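PDB 6QIX: P43 from Trichuris muris, which is the major secreted protein of a whipworm parasite, tethers to matrix and inhibits interleukin-13 function. Local coordinates for residues L328-V336 with C343-G353; S245-R253 with F260-S268. All blocks are in the same frame, centred on the assembly; numbering follows the deposited sequence. Where two conformers were deposited one is given.

Interaction 1 of 2, residues L328-V336 with C343-G353; sequences LPYSNCKEV and CCHPYEPNKDG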
loop_
_atom_site.group_PDB
_atom_site.type_symbol
_atom_site.label_atom_id
_atom_site.label_comp_id
_atom_site.label_asym_id
_atom_site.label_seq_id
_atom_site.Cartn_x
_atom_site.Cartn_y
_atom_site.Cartn_z
ATOM N N LEU A 328 6.482 -6.223 -0.817
ATOM C CA LEU A 328 7.696 -6.830 -0.279
ATOM C C LEU A 328 7.825 -6.522 1.216
ATOM O O LEU A 328 7.397 -5.464 1.684
ATOM C CB LEU A 328 8.927 -6.331 -1.010
ATOM C CG LEU A 328 9.068 -6.970 -2.399
ATOM C CD1 LEU A 328 10.219 -6.288 -3.131
ATOM C CD2 LEU A 328 9.334 -8.491 -2.332
ATOM N N PRO A 329 8.465 -7.394 1.968
ATOM C CA PRO A 329 8.692 -7.116 3.390
ATOM C C PRO A 329 9.524 -5.860 3.599
ATOM O O PRO A 329 10.538 -5.666 2.947
ATOM C CB PRO A 329 9.446 -8.366 3.874
ATOM C CG PRO A 329 9.136 -9.451 2.839
ATOM C CD PRO A 329 8.993 -8.706 1.542
ATOM N N TYR A 330 9.091 -5.019 4.538
ATOM C CA TYR A 330 9.744 -3.767 4.888
ATOM C C TYR A 330 10.105 -3.820 6.370
ATOM O O TYR A 330 9.222 -3.842 7.231
ATOM C CB TYR A 330 8.806 -2.596 4.591
ATOM C CG TYR A 330 9.310 -1.210 4.991
ATOM C CD1 TYR A 330 9.611 -0.271 4.021
ATOM C CD2 TYR A 330 9.425 -0.820 6.328
ATOM C CE1 TYR A 330 10.044 0.989 4.369
ATOM C CE2 TYR A 330 9.859 0.446 6.679
ATOM C CZ TYR A 330 10.160 1.344 5.695
ATOM O OH TYR A 330 10.594 2.633 5.976
ATOM N N SER A 331 11.392 -3.790 6.670
ATOM C CA SER A 331 11.852 -4.035 8.027
ATOM C C SER A 331 12.124 -2.731 8.786
ATOM O O SER A 331 12.513 -1.695 8.218
ATOM C CB SER A 331 13.130 -4.874 8.002
ATOM O OG SER A 331 14.092 -4.193 7.242
ATOM N N ASN A 332 11.964 -2.817 10.096
ATOM C CA ASN A 332 12.515 -1.860 11.039
ATOM C C ASN A 332 13.332 -2.670 12.031
ATOM O O ASN A 332 12.872 -3.729 12.495
ATOM C CB ASN A 332 11.423 -1.104 11.777
ATOM C CG ASN A 332 10.243 -0.767 10.880
ATOM O OD1 ASN A 332 10.207 0.306 10.275
ATOM N ND2 ASN A 332 9.266 -1.711 10.783
ATOM N N CYS A 333 14.531 -2.185 12.360
ATOM C CA CYS A 333 15.409 -2.903 13.269
ATOM C C CYS A 333 15.867 -2.009 14.419
ATOM O O CYS A 333 15.993 -0.791 14.275
ATOM C CB CYS A 333 16.676 -3.421 12.557
ATOM S SG CYS A 333 16.430 -4.401 11.078
ATOM N N LYS A 334 16.070 -2.634 15.571
ATOM C CA LYS A 334 16.785 -2.046 16.691
ATOM C C LYS A 334 18.115 -2.759 16.843
ATOM O O LYS A 334 18.189 -3.989 16.773
ATOM C CB LYS A 334 15.989 -2.164 17.990
ATOM C CG LYS A 334 14.825 -1.238 18.078
ATOM C CD LYS A 334 14.311 -1.151 19.513
ATOM C CE LYS A 334 13.413 0.075 19.634
ATOM N NZ LYS A 334 14.185 1.343 19.429
ATOM N N GLU A 335 19.169 -1.992 17.101
ATOM C CA GLU A 335 20.471 -2.575 17.386
ATOM C C GLU A 335 20.509 -2.968 18.859
ATOM O O GLU A 335 20.259 -2.123 19.721
ATOM C CB GLU A 335 21.575 -1.556 17.072
ATOM C CG GLU A 335 22.967 -2.151 17.088
ATOM C CD GLU A 335 24.031 -1.194 16.625
ATOM O OE1 GLU A 335 23.780 -0.381 15.716
ATOM O OE2 GLU A 335 25.137 -1.300 17.156
ATOM N N VAL A 336 20.747 -4.250 19.152
ATOM C CA VAL A 336 20.772 -4.741 20.526
ATOM C C VAL A 336 22.062 -5.517 20.685
ATOM O O VAL A 336 22.257 -6.561 20.051
ATOM C CB VAL A 336 19.547 -5.604 20.887
ATOM C CG1 VAL A 336 19.688 -6.029 22.352
ATOM C CG2 VAL A 336 18.263 -4.810 20.664
ATOM N N CYS A 343 11.736 -6.485 12.690
ATOM C CA CYS A 343 10.356 -6.857 12.400
ATOM C C CYS A 343 9.867 -6.162 11.127
ATOM O O CYS A 343 10.330 -5.075 10.772
ATOM C CB CYS A 343 9.396 -6.440 13.555
ATOM S SG CYS A 343 9.898 -6.925 15.215
ATOM N N CYS A 344 8.879 -6.750 10.463
ATOM C CA CYS A 344 8.384 -6.116 9.226
ATOM C C CYS A 344 7.010 -5.470 9.392
ATOM O O CYS A 344 6.141 -5.949 10.125
ATOM C CB CYS A 344 8.323 -7.117 8.056
ATOM S SG CYS A 344 9.955 -7.640 7.494
ATOM N N HIS A 345 6.829 -4.368 8.699
ATOM C CA HIS A 345 5.579 -3.643 8.667
ATOM C C HIS A 345 4.424 -4.621 8.430
ATOM O O HIS A 345 4.493 -5.433 7.494
ATOM C CB HIS A 345 5.657 -2.600 7.536
ATOM C CG HIS A 345 4.474 -1.697 7.467
ATOM N ND1 HIS A 345 4.315 -0.642 8.333
ATOM C CD2 HIS A 345 3.361 -1.730 6.694
ATOM C CE1 HIS A 345 3.186 -0.017 8.057
ATOM N NE2 HIS A 345 2.583 -0.664 7.068
ATOM N N PRO A 346 3.314 -4.509 9.180
ATOM C CA PRO A 346 2.945 -3.407 10.098
ATOM C C PRO A 346 3.420 -3.580 11.550
ATOM O O PRO A 346 2.913 -2.928 12.469
ATOM C CB PRO A 346 1.422 -3.414 10.052
ATOM C CG PRO A 346 1.097 -4.871 9.860
ATOM C CD PRO A 346 2.180 -5.395 8.900
ATOM N N TYR A 347 4.417 -4.431 11.752
ATOM C CA TYR A 347 5.036 -4.635 13.059
ATOM C C TYR A 347 6.354 -3.874 13.173
ATOM O O TYR A 347 6.966 -3.502 12.181
ATOM C CB TYR A 347 5.271 -6.128 13.292
ATOM C CG TYR A 347 3.997 -6.967 13.309
ATOM C CD1 TYR A 347 3.383 -7.300 14.525
ATOM C CD2 TYR A 347 3.404 -7.417 12.124
ATOM C CE1 TYR A 347 2.234 -8.092 14.553
ATOM C CE2 TYR A 347 2.262 -8.175 12.151
ATOM C CZ TYR A 347 1.678 -8.502 13.361
ATOM O OH TYR A 347 0.520 -9.252 13.367
ATOM N N GLU A 348 6.783 -3.643 14.415
ATOM C CA GLU A 348 8.070 -3.023 14.700
ATOM C C GLU A 348 8.634 -3.655 15.971
ATOM O O GLU A 348 7.883 -4.198 16.778
ATOM C CB GLU A 348 7.911 -1.507 14.877
ATOM C CG GLU A 348 7.020 -1.142 16.084
ATOM C CD GLU A 348 6.702 0.365 16.250
ATOM O OE1 GLU A 348 7.232 1.237 15.525
ATOM O OE2 GLU A 348 5.882 0.676 17.130
ATOM N N PRO A 349 9.937 -3.561 16.183
ATOM C CA PRO A 349 10.467 -4.104 17.448
ATOM C C PRO A 349 9.890 -3.345 18.632
ATOM O O PRO A 349 9.688 -2.125 18.574
ATOM C CB PRO A 349 11.984 -3.919 17.331
ATOM C CG PRO A 349 12.254 -3.763 15.849
ATOM C CD PRO A 349 11.010 -3.084 15.278
ATOM N N ASN A 350 9.640 -4.083 19.726
ATOM C CA ASN A 350 9.338 -3.462 21.009
ATOM C C ASN A 350 10.608 -2.768 21.557
ATOM O O ASN A 350 11.674 -2.774 20.945
ATOM C CB ASN A 350 8.753 -4.509 21.971
ATOM C CG ASN A 350 9.764 -5.523 22.435
ATOM O OD1 ASN A 350 10.925 -5.511 22.021
ATOM N ND2 ASN A 350 9.309 -6.454 23.292
ATOM N N LYS A 351 10.477 -2.170 22.744
ATOM C CA LYS A 351 11.460 -1.219 23.250
ATOM C C LYS A 351 12.798 -1.879 23.521
ATOM O O LYS A 351 13.845 -1.276 23.261
ATOM C CB LYS A 351 10.889 -0.561 24.509
ATOM C CG LYS A 351 9.783 0.527 24.213
ATOM C CD LYS A 351 8.739 0.102 23.140
ATOM C CE LYS A 351 7.900 -1.139 23.544
ATOM N NZ LYS A 351 6.579 -1.188 22.822
ATOM N N ASP A 352 12.795 -3.108 24.040
ATOM C CA ASP A 352 14.045 -3.794 24.301
ATOM C C ASP A 352 14.459 -4.748 23.194
ATOM O O ASP A 352 15.487 -5.419 23.335
ATOM C CB ASP A 352 14.016 -4.487 25.671
ATOM C CG ASP A 352 13.035 -5.605 25.790
ATOM O OD1 ASP A 352 12.326 -5.894 24.812
ATOM O OD2 ASP A 352 12.992 -6.216 26.921
ATOM N N GLY A 353 13.771 -4.730 22.049
ATOM C CA GLY A 353 14.215 -5.549 20.948
ATOM C C GLY A 353 14.048 -7.034 21.172
ATOM O O GLY A 353 14.797 -7.823 20.602
HETATM O O HOH W 1 6.391 -5.487 5.398
HETATM O O HOH W 2 14.923 1.263 22.111
#
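Asn332 and Cys343 form a hydrogen-bonded pair of the antiparallel beta hairpin built from strands 331-336 and 339-344, the former an outer strand of a three-stranded sheet. Their backbones exchange two bonds, Asn332 N to Cys343 O at 2.9 Å and Cys343 N to Asn332 O at 3.0 Å, and a third runs from His345 N to Tyr330 O. That carbonyl also receives the CA-H of Cys344.

Disulfides tie the hairpin together and to its surroundings: Cys333 pairs with Cys342, Cys343 with Cys356 and Cys344 with Cys244. The sulfur of Cys344 also packs against Pro329, SG to CB 3.7 Å.

Beyond His345 the chain turns through a cis peptide before Pro346, and strand 347-349 runs back nearly parallel to 331-336, at 11°. Here side chains pack on backbone and on each other. The Pro349 ring lies against the Asn332 carbonyl, CG to O 3.4 Å, and the Lys334 chain crosses it obliquely, CG to Pro349 CB 4.0 Å.

Water extends the contact at both ends. One molecule links Tyr330 N to His345 O. Lys334, bent at its last torsion (chi4 -65°), sends NZ to a second water, 2.8 Å away, which donates to Lys351 O.

Interaction 2 of 2, residues S245-R253 with F260-S268; sequences SFRVKCMKR and FPLKLGKKS
Phe246 and Lys266 meet at the open end of a regular antiparallel beta hairpin, where the two side chains cross at about a right angle. CG of Phe246 lies between the backbone N and the carbonyl carbon (chi1 63°), while the lysine stays extended beyond CG. Its CE packs 3.7 Å from Phe246 CB, and NZ sits over the ring face in a cation-pi contact, 4.8 Å from the centroid; NZ also donates a hydrogen bond to Gln327 O.

At the other end Arg253 has the same kind of first torsion (chi1 65°), and its straight chain runs past Pro261 to the Phe260 carbonyl. NE and NH2 both donate to Phe260 O, each at 3.0 Å, approaching from one face of the carbonyl plane.

Between these ends, paired backbone bonds join Arg247 to Lys267, Lys249 to Gly265 and Met251 to Lys263. Leu262 CD1 reaches Cys250 CB at 4.0 Å. On the face of Arg247 and Lys267, a water accepts from Arg247 NE and Lys267 NZ and donates to Ser268 O; Asp273 pairs with Arg247 NH2.

Helix 205-216 packs on Phe246, Val248, Cys250 and Leu264, with Cys250 disulfide-bonded to Cys216, while Met324 of helix 315-325 meets Phe260, Leu262 and Leu264.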
loop_
_atom_site.group_PDB
_atom_site.type_symbol
_atom_site.label_atom_id
_atom_site.label_comp_id
_atom_site.label_asym_id
_atom_site.label_seq_id
_atom_site.Cartn_x
_atom_site.Cartn_y
_atom_site.Cartn_z
ATOM N N SER A 245 7.803 -13.069 6.756
ATOM C CA SER A 245 7.228 -14.047 5.815
ATOM C C SER A 245 5.754 -13.738 5.582
ATOM O O SER A 245 5.061 -13.231 6.451
ATOM C CB SER A 245 7.417 -15.465 6.364
ATOM O OG SER A 245 7.036 -16.426 5.408
ATOM N N PHE A 246 5.271 -14.028 4.370
ATOM C CA PHE A 246 3.929 -13.599 3.981
ATOM C C PHE A 246 3.394 -14.504 2.895
ATOM O O PHE A 246 4.155 -15.116 2.137
ATOM C CB PHE A 246 3.898 -12.137 3.469
ATOM C CG PHE A 246 4.715 -11.918 2.233
ATOM C CD1 PHE A 246 4.102 -11.816 1.016
ATOM C CD2 PHE A 246 6.087 -11.836 2.289
ATOM C CE1 PHE A 246 4.832 -11.620 -0.134
ATOM C CE2 PHE A 246 6.812 -11.646 1.133
ATOM C CZ PHE A 246 6.160 -11.566 -0.098
ATOM N N ARG A 247 2.076 -14.553 2.841
ATOM C CA ARG A 247 1.314 -15.222 1.791
ATOM C C ARG A 247 0.788 -14.204 0.796
ATOM O O ARG A 247 0.543 -13.047 1.137
ATOM C CB ARG A 247 0.141 -15.996 2.384
ATOM C CG ARG A 247 0.516 -16.904 3.555
ATOM C CD ARG A 247 -0.773 -17.438 4.222
ATOM N NE ARG A 247 -0.519 -18.302 5.382
ATOM C CZ ARG A 247 -0.202 -19.601 5.341
ATOM N NH1 ARG A 247 -0.096 -20.209 4.205
ATOM N NH2 ARG A 247 0.025 -20.289 6.472
ATOM N N VAL A 248 0.566 -14.672 -0.427
ATOM C CA VAL A 248 -0.029 -13.845 -1.474
ATOM C C VAL A 248 -1.304 -14.494 -2.007
ATOM O O VAL A 248 -1.460 -15.722 -2.051
ATOM C CB VAL A 248 0.946 -13.564 -2.634
ATOM C CG1 VAL A 248 2.248 -12.793 -2.171
ATOM C CG2 VAL A 248 1.349 -14.852 -3.289
ATOM N N LYS A 249 -2.188 -13.620 -2.468
ATOM C CA LYS A 249 -3.432 -13.998 -3.153
ATOM C C LYS A 249 -3.556 -13.162 -4.412
ATOM O O LYS A 249 -3.326 -11.955 -4.366
ATOM C CB LYS A 249 -4.629 -13.742 -2.246
ATOM C CG LYS A 249 -5.956 -14.126 -2.828
ATOM C CD LYS A 249 -7.075 -13.989 -1.808
ATOM C CE LYS A 249 -7.024 -15.105 -0.777
ATOM N NZ LYS A 249 -8.341 -15.382 -0.150
ATOM N N CYS A 250 -3.889 -13.812 -5.518
ATOM C CA CYS A 250 -3.823 -13.221 -6.859
ATOM C C CYS A 250 -5.227 -13.066 -7.396
ATOM O O CYS A 250 -6.039 -13.977 -7.235
ATOM C CB CYS A 250 -3.099 -14.135 -7.903
ATOM S SG CYS A 250 -1.781 -15.114 -7.339
ATOM N N MET A 251 -5.467 -11.960 -8.121
ATOM C CA MET A 251 -6.607 -11.827 -9.025
ATOM C C MET A 251 -6.066 -11.387 -10.370
ATOM O O MET A 251 -5.315 -10.409 -10.446
ATOM C CB MET A 251 -7.606 -10.828 -8.489
ATOM C CG MET A 251 -8.522 -11.426 -7.450
ATOM S SD MET A 251 -9.641 -10.149 -6.921
ATOM C CE MET A 251 -10.456 -9.753 -8.451
ATOM N N LYS A 252 -6.475 -12.083 -11.430
ATOM C CA LYS A 252 -5.891 -11.886 -12.750
ATOM C C LYS A 252 -6.975 -11.642 -13.785
ATOM O O LYS A 252 -8.049 -12.252 -13.733
ATOM C CB LYS A 252 -5.040 -13.107 -13.160
ATOM C CG LYS A 252 -4.328 -12.927 -14.510
ATOM C CD LYS A 252 -3.395 -14.127 -14.832
ATOM C CE LYS A 252 -3.345 -14.413 -16.336
ATOM N NZ LYS A 252 -1.959 -14.788 -16.788
ATOM N N ARG A 253 -6.673 -10.752 -14.731
ATOM C CA ARG A 253 -7.545 -10.503 -15.870
ATOM C C ARG A 253 -6.686 -10.420 -17.124
ATOM O O ARG A 253 -5.460 -10.257 -17.072
ATOM C CB ARG A 253 -8.375 -9.232 -15.652
ATOM C CG ARG A 253 -7.530 -7.984 -15.582
ATOM C CD ARG A 253 -8.396 -6.772 -15.247
ATOM N NE ARG A 253 -7.562 -5.592 -15.004
ATOM C CZ ARG A 253 -7.986 -4.444 -14.501
ATOM N NH1 ARG A 253 -9.281 -4.284 -14.187
ATOM N NH2 ARG A 253 -7.112 -3.460 -14.333
ATOM N N PHE A 260 -3.979 -2.921 -16.002
ATOM C CA PHE A 260 -2.931 -3.819 -15.555
ATOM C C PHE A 260 -3.568 -5.158 -15.201
ATOM O O PHE A 260 -4.605 -5.176 -14.550
ATOM C CB PHE A 260 -2.223 -3.241 -14.308
ATOM C CG PHE A 260 -0.951 -3.925 -13.974
ATOM C CD1 PHE A 260 0.203 -3.632 -14.677
ATOM C CD2 PHE A 260 -0.906 -4.853 -12.936
ATOM C CE1 PHE A 260 1.386 -4.239 -14.356
ATOM C CE2 PHE A 260 0.266 -5.512 -12.639
ATOM C CZ PHE A 260 1.420 -5.185 -13.335
ATOM N N PRO A 261 -2.944 -6.280 -15.555
ATOM C CA PRO A 261 -3.640 -7.574 -15.463
ATOM C C PRO A 261 -3.636 -8.284 -14.113
ATOM O O PRO A 261 -4.450 -9.204 -13.926
ATOM C CB PRO A 261 -2.885 -8.442 -16.478
ATOM C CG PRO A 261 -1.500 -7.860 -16.443
ATOM C CD PRO A 261 -1.689 -6.389 -16.324
ATOM N N LEU A 262 -2.743 -7.948 -13.181
ATOM C CA LEU A 262 -2.599 -8.731 -11.949
ATOM C C LEU A 262 -2.666 -7.835 -10.726
ATOM O O LEU A 262 -1.937 -6.842 -10.634
ATOM C CB LEU A 262 -1.282 -9.472 -11.941
ATOM C CG LEU A 262 -1.072 -10.436 -10.786
ATOM C CD1 LEU A 262 -2.065 -11.596 -10.877
ATOM C CD2 LEU A 262 0.362 -10.899 -10.844
ATOM N N LYS A 263 -3.516 -8.202 -9.788
ATOM C CA LYS A 263 -3.674 -7.535 -8.509
ATOM C C LYS A 263 -3.268 -8.538 -7.432
ATOM O O LYS A 263 -3.633 -9.722 -7.537
ATOM C CB LYS A 263 -5.133 -7.133 -8.342
ATOM C CG LYS A 263 -5.389 -5.939 -7.514
ATOM C CD LYS A 263 -6.752 -6.087 -6.815
ATOM C CE LYS A 263 -7.905 -5.993 -7.817
ATOM N NZ LYS A 263 -8.919 -4.935 -7.435
ATOM N N LEU A 264 -2.473 -8.094 -6.452
ATOM C CA LEU A 264 -1.975 -8.997 -5.412
ATOM C C LEU A 264 -2.386 -8.505 -4.029
ATOM O O LEU A 264 -2.280 -7.297 -3.730
ATOM C CB LEU A 264 -0.467 -9.096 -5.407
ATOM C CG LEU A 264 0.409 -9.859 -6.371
ATOM C CD1 LEU A 264 1.829 -9.989 -5.745
ATOM C CD2 LEU A 264 -0.214 -11.170 -6.727
ATOM N N GLY A 265 -2.807 -9.450 -3.176
ATOM C CA GLY A 265 -3.018 -9.163 -1.772
ATOM C C GLY A 265 -2.003 -9.929 -0.956
ATOM O O GLY A 265 -1.445 -10.922 -1.424
ATOM N N LYS A 266 -1.719 -9.435 0.250
ATOM C CA LYS A 266 -0.732 -10.044 1.127
ATOM C C LYS A 266 -1.326 -10.327 2.491
ATOM O O LYS A 266 -2.256 -9.662 2.946
ATOM C CB LYS A 266 0.474 -9.117 1.200
ATOM C CG LYS A 266 1.303 -9.163 2.312
ATOM C CD LYS A 266 2.304 -7.991 2.364
ATOM C CE LYS A 266 3.495 -8.501 3.229
ATOM N NZ LYS A 266 4.591 -7.557 3.212
ATOM N N LYS A 267 -0.762 -11.347 3.135
ATOM C CA LYS A 267 -1.108 -11.675 4.507
ATOM C C LYS A 267 0.155 -12.171 5.195
ATOM O O LYS A 267 0.701 -13.219 4.818
ATOM C CB LYS A 267 -2.236 -12.725 4.540
ATOM C CG LYS A 267 -2.686 -13.130 5.955
ATOM C CD LYS A 267 -4.014 -13.925 5.901
ATOM C CE LYS A 267 -4.388 -14.423 7.233
ATOM N NZ LYS A 267 -3.883 -15.777 7.460
ATOM N N SER A 268 0.597 -11.446 6.239
ATOM C CA SER A 268 1.820 -11.820 6.941
ATOM C C SER A 268 1.640 -13.145 7.676
ATOM O O SER A 268 0.528 -13.539 8.043
ATOM C CB SER A 268 2.212 -10.765 7.976
ATOM O OG SER A 268 2.323 -9.535 7.325
HETATM O O HOH W 3 -0.963 -16.002 7.589
#

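Interactions 1 and 2 are successive hairpins of one chain, the second closing before the first begins. Although their centres lie 23 Å apart, they touch where residues 328-329 lead into strand 331-336: Pro329 CG packs 3.6 Å from Phe246 CE2, and Lys266 NZ lies 3.8 Å from Leu328 O. Gln327, whose carbonyl is held by Lys266 of interaction 2, immediately precedes segment 328-336. A covalent tie runs close by, since Cys344 is disulfide-bonded to Cys244, the residue just before segment 245-253. Helix 315-325, which packs on 260-268, also precedes segment 328-336 in the chain. A calcium ion lies about 5 Å from the Lys267 side chain of interaction 2.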